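Probable ubiquitin-conjugating enzyme E2-19 kDa (Caenorhabditis elegans, PDB 1PZV) probably catalyses the covalent attachment of ubiquitin to other proteins, accepting ubiquitin from an E1 enzyme as a thioester. Local coordinates at residues Met70-Glu75 and Gly85-Ser90; Val38-Pro43 and Phe53-Asp58. All blocks are in the same frame, centred on the assembly; numbering follows the deposited sequence.

From the N terminus, after helix 5-17, the chain makes the antiparallel meander characteristic of ubiquitin-conjugating enzymes, with strands 23-27, 35-41, 52-58 and 69-72. Contact 2 (38-43 with 53-58) closes the hairpin between strands 35-41 and 52-58. The chain next runs up strand 69-72, and contact 1 (70-75 with 85-90) closes the following loop, bringing the stretch with Cys-88 back beside this last strand. The two closures come in series, neither nested nor crossed. Strands 52-58 and 69-72 join them: Ile-73 N lies 2.8 Å from Lys-54 O and Lys-71 O lies 2.9 Å from Ile-56 N, both probable hydrogen bonds, while the Phe-72 ring packs on Phe-53.

Contact 1: residues Met70-Glu75 and Gly85-Ser90; sequences MKFISE and GNVCIS
With chi1 at -175°, Val-87 points CG1 away from its own amide nitrogen and leaves CG2 beside it, which lets CG2 touch both Met-70 and Phe-72. Met-70 also swings CG away from its own N (chi1 -174°) and runs alongside Val-87, the two side chains pointing the same way, with Met-70 CG 3.9 Å from Val-87 CG2. The same methyl meets the Phe-72 ring at its edge, near the ring plane, where CD1 is 3.4 Å from Val-87 CG2. With an alanine here in place of Phe-72, that ring edge is gone, and a gap would probably open beside Val-87 CG2. Backbone bonds bracket the single bridge between Lys-71 and Asn-86. Val-87 N donates to Met-70 O at 2.8 Å and almost straight (173°); Phe-72 N gives its hydrogen to Gly-85 O at 2.7 Å, from above the carbonyl plane. Water 1 adds a link, donating to Val-87 O and accepting from Met-70 N. On the outer side the Asn-86 amide meets the extended Lys-71 chain edge-on with its NH2 end, ND2 lying against the CB-CG-CD run with Lys-71 CG 3.3 Å from Asn-86 ND2, and Lys-71 NZ gives a hydrogen to water 2. Cys-88, the predicted site of the glycyl thioester, follows Val-87, and the bridge holds the residues just before it against the edge strand 69-72. Met-70 packs on Leu-57 of strand 52-58, and helix 115-127 meets the contact through Val-122 against Met-70 and Met-125 against Val-87.

Contact 2: residues Val38-Pro43 and Phe53-Asp58; sequences VLVIGP and FKAILD
Val-38 and Val-40 lie across from Ala-55 and Phe-53 in the beta hairpin at the middle of the four-stranded UBC meander, strand 35-41 running antiparallel to strand 52-58. Both pairs are hydrogen-bonded, and their four side chains share the face of the sheet that also receives Phe-72. Between them Leu-39 and Lys-54 form a non-hydrogen-bonded pair directed to the other face. The two branches of Val-38 divide the work: CG2 sits 3.8 Å from Ala-55 CB, while CG1 reaches the end of Leu-57, whose side chain meets it at about a right angle with CD1 4.0 Å from Val-38 CG1. Val-40 CG2 is more distant, 4.5 Å from Ala-55 CB.

Four backbone bonds clamp the strands. Val-38 N donates to Ala-55 O at 2.6 Å and Val-40 N to Phe-53 O at 2.7 Å, and each pair is completed by the return bond, though these are more bent: the N-H of Ala-55 meets Val-38 O at an angle of only 132°. Strand 23-27 flanks the hairpin beyond Leu-39, where Ser-24 touches it. At the end near Gly-42, Phe-53 puts CG beside its own backbone N (chi1 -45°), and the ring, turned by chi2 of 91°, has its edge at the other strand: Phe-53 CD1 lies 3.4 Å from Val-40 O, close to the ring plane.

Contact 1: residues Met70-Glu75 and Gly85-Ser90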
# COMPACT_ATOMS: atom_id res chain seq x y z
N MET A 70 4.50 -3.68 4.23
CA MET A 70 4.13 -3.41 2.85
C MET A 70 5.16 -2.57 2.14
O MET A 70 5.38 -1.41 2.50
CB MET A 70 2.77 -2.72 2.78
CG MET A 70 2.27 -2.55 1.35
SD MET A 70 0.56 -2.05 1.32
CE MET A 70 0.17 -2.16 -0.41
N LYS A 71 5.79 -3.16 1.14
CA LYS A 71 6.81 -2.46 0.36
C LYS A 71 6.39 -2.30 -1.09
O LYS A 71 6.15 -3.28 -1.79
CB LYS A 71 8.14 -3.23 0.41
CG LYS A 71 9.20 -2.62 -0.48
CD LYS A 71 10.58 -3.23 -0.23
CE LYS A 71 11.63 -2.58 -1.14
NZ LYS A 71 13.02 -2.93 -0.75
N PHE A 72 6.31 -1.06 -1.54
CA PHE A 72 5.95 -0.78 -2.92
C PHE A 72 7.08 -1.00 -3.92
O PHE A 72 8.18 -0.49 -3.74
CB PHE A 72 5.50 0.69 -3.06
CG PHE A 72 4.04 0.85 -3.24
CD1 PHE A 72 3.23 1.25 -2.19
CD2 PHE A 72 3.48 0.56 -4.46
CE1 PHE A 72 1.85 1.36 -2.37
CE2 PHE A 72 2.13 0.67 -4.66
CZ PHE A 72 1.31 1.07 -3.62
N ILE A 73 6.82 -1.76 -4.92
CA ILE A 73 7.78 -1.96 -5.97
C ILE A 73 7.19 -1.05 -7.01
O ILE A 73 5.99 -0.83 -6.95
CB ILE A 73 7.86 -3.43 -6.44
CG1 ILE A 73 8.57 -4.26 -5.35
CG2 ILE A 73 8.59 -3.54 -7.77
CD1 ILE A 73 8.83 -5.70 -5.74
N SER A 74 7.92 -0.49 -7.96
CA SER A 74 7.25 0.41 -8.87
C SER A 74 7.29 1.80 -8.27
O SER A 74 6.61 2.10 -7.30
CB SER A 74 5.82 -0.03 -9.16
OG SER A 74 5.72 -0.68 -10.42
N GLU A 75 8.10 2.65 -8.88
CA GLU A 75 8.29 4.04 -8.50
C GLU A 75 6.98 4.70 -8.09
O GLU A 75 5.98 4.59 -8.80
CB GLU A 75 8.86 4.79 -9.71
CG GLU A 75 10.32 5.15 -9.64
CD GLU A 75 10.55 6.38 -8.80
OE1 GLU A 75 10.54 6.25 -7.57
OE2 GLU A 75 10.74 7.47 -9.38
N GLY A 85 10.25 2.66 -1.06
CA GLY A 85 8.96 2.09 -1.39
C GLY A 85 8.17 1.58 -0.19
O GLY A 85 6.99 1.24 -0.32
N ASN A 86 8.81 1.51 0.96
CA ASN A 86 8.16 1.04 2.18
C ASN A 86 7.02 1.96 2.53
O ASN A 86 7.19 3.18 2.62
CB ASN A 86 9.16 1.01 3.33
CG ASN A 86 10.22 -0.04 3.14
OD1 ASN A 86 11.27 -0.01 3.79
ND2 ASN A 86 9.96 -0.98 2.24
N VAL A 87 5.84 1.38 2.72
CA VAL A 87 4.68 2.17 3.08
C VAL A 87 4.68 2.30 4.59
O VAL A 87 4.85 1.31 5.30
CB VAL A 87 3.38 1.50 2.66
CG1 VAL A 87 2.22 2.44 2.96
CG2 VAL A 87 3.43 1.15 1.19
N CYS A 88 4.50 3.51 5.07
CA CYS A 88 4.49 3.75 6.50
C CYS A 88 3.21 4.42 6.95
O CYS A 88 3.07 5.63 6.86
CB CYS A 88 5.69 4.60 6.89
SG CYS A 88 7.28 3.86 6.41
N ILE A 89 2.28 3.61 7.44
CA ILE A 89 0.99 4.10 7.94
C ILE A 89 0.66 3.47 9.30
O ILE A 89 1.15 2.38 9.61
CB ILE A 89 -0.12 3.82 6.92
CG1 ILE A 89 -0.18 2.31 6.61
CG2 ILE A 89 0.13 4.65 5.66
CD1 ILE A 89 -1.22 1.91 5.60
N SER A 90 -0.15 4.16 10.10
CA SER A 90 -0.50 3.71 11.45
C SER A 90 -0.93 2.25 11.60
O SER A 90 -0.39 1.51 12.43
CB SER A 90 -1.62 4.59 12.03
OG SER A 90 -1.27 5.96 12.01
O HOH W 1 5.56 -1.52 5.62
O HOH W 2 13.42 -1.48 1.49

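Contact 2: residues Val38-Pro43 and Phe53-Asp58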
# COMPACT_ATOMS: atom_id res chain seq x y z
N VAL A 38 0.80 -7.57 -4.83
CA VAL A 38 -0.48 -6.90 -5.08
C VAL A 38 -0.43 -5.72 -6.05
O VAL A 38 0.40 -4.83 -5.92
CB VAL A 38 -1.12 -6.42 -3.74
CG1 VAL A 38 -0.95 -7.49 -2.66
CG2 VAL A 38 -0.52 -5.08 -3.30
N LEU A 39 -1.32 -5.74 -7.03
CA LEU A 39 -1.40 -4.66 -8.01
C LEU A 39 -2.27 -3.58 -7.40
O LEU A 39 -3.42 -3.82 -7.04
CB LEU A 39 -2.06 -5.14 -9.31
CG LEU A 39 -2.28 -4.05 -10.36
CD1 LEU A 39 -0.91 -3.58 -10.88
CD2 LEU A 39 -3.14 -4.56 -11.52
N VAL A 40 -1.73 -2.37 -7.29
CA VAL A 40 -2.51 -1.28 -6.72
C VAL A 40 -2.81 -0.25 -7.79
O VAL A 40 -1.92 0.49 -8.21
CB VAL A 40 -1.75 -0.60 -5.58
CG1 VAL A 40 -2.58 0.49 -4.99
CG2 VAL A 40 -1.38 -1.62 -4.53
N ILE A 41 -4.05 -0.21 -8.25
CA ILE A 41 -4.43 0.75 -9.27
C ILE A 41 -4.76 2.09 -8.61
O ILE A 41 -5.55 2.14 -7.67
CB ILE A 41 -5.67 0.25 -10.07
CG1 ILE A 41 -5.34 -1.09 -10.74
CG2 ILE A 41 -6.06 1.29 -11.14
CD1 ILE A 41 -6.37 -1.55 -11.75
N GLY A 42 -4.14 3.16 -9.11
CA GLY A 42 -4.39 4.49 -8.56
C GLY A 42 -5.87 4.84 -8.50
O GLY A 42 -6.55 4.85 -9.53
N PRO A 43 -6.40 5.13 -7.31
CA PRO A 43 -7.81 5.48 -7.17
C PRO A 43 -8.18 6.69 -8.01
O PRO A 43 -7.36 7.58 -8.23
CB PRO A 43 -7.97 5.75 -5.68
CG PRO A 43 -6.91 4.90 -5.05
CD PRO A 43 -5.73 5.10 -6.00
N PHE A 53 0.65 0.40 -9.76
CA PHE A 53 1.74 0.19 -8.81
C PHE A 53 1.78 -1.19 -8.15
O PHE A 53 0.88 -1.56 -7.39
CB PHE A 53 1.69 1.26 -7.71
CG PHE A 53 1.48 2.64 -8.23
CD1 PHE A 53 0.19 3.16 -8.36
CD2 PHE A 53 2.56 3.43 -8.60
CE1 PHE A 53 -0.01 4.45 -8.85
CE2 PHE A 53 2.37 4.72 -9.09
CZ PHE A 53 1.08 5.23 -9.21
N LYS A 54 2.85 -1.94 -8.44
CA LYS A 54 3.04 -3.28 -7.91
C LYS A 54 3.56 -3.19 -6.48
O LYS A 54 4.34 -2.31 -6.16
CB LYS A 54 4.03 -4.05 -8.80
CG LYS A 54 3.55 -4.21 -10.26
CD LYS A 54 4.55 -4.93 -11.19
CE LYS A 54 5.73 -4.02 -11.60
NZ LYS A 54 6.72 -4.71 -12.48
N ALA A 55 3.12 -4.09 -5.60
CA ALA A 55 3.59 -4.05 -4.22
C ALA A 55 3.67 -5.44 -3.59
O ALA A 55 3.02 -6.39 -4.05
CB ALA A 55 2.69 -3.14 -3.38
N ILE A 56 4.46 -5.55 -2.54
CA ILE A 56 4.61 -6.83 -1.88
C ILE A 56 4.33 -6.76 -0.40
O ILE A 56 4.83 -5.88 0.31
CB ILE A 56 6.01 -7.39 -2.10
CG1 ILE A 56 6.14 -7.79 -3.57
CG2 ILE A 56 6.26 -8.56 -1.16
CD1 ILE A 56 7.44 -8.46 -3.93
N LEU A 57 3.49 -7.69 0.05
CA LEU A 57 3.10 -7.80 1.45
C LEU A 57 3.82 -8.96 2.10
O LEU A 57 3.77 -10.09 1.62
CB LEU A 57 1.59 -8.02 1.58
CG LEU A 57 0.64 -6.84 1.36
CD1 LEU A 57 -0.77 -7.34 1.30
CD2 LEU A 57 0.80 -5.84 2.49
N ASP A 58 4.51 -8.67 3.20
CA ASP A 58 5.23 -9.70 3.94
C ASP A 58 4.45 -9.96 5.22
O ASP A 58 4.29 -9.06 6.04
CB ASP A 58 6.63 -9.21 4.28
CG ASP A 58 7.55 -9.20 3.08
OD1 ASP A 58 8.07 -10.28 2.73
OD2 ASP A 58 7.74 -8.13 2.48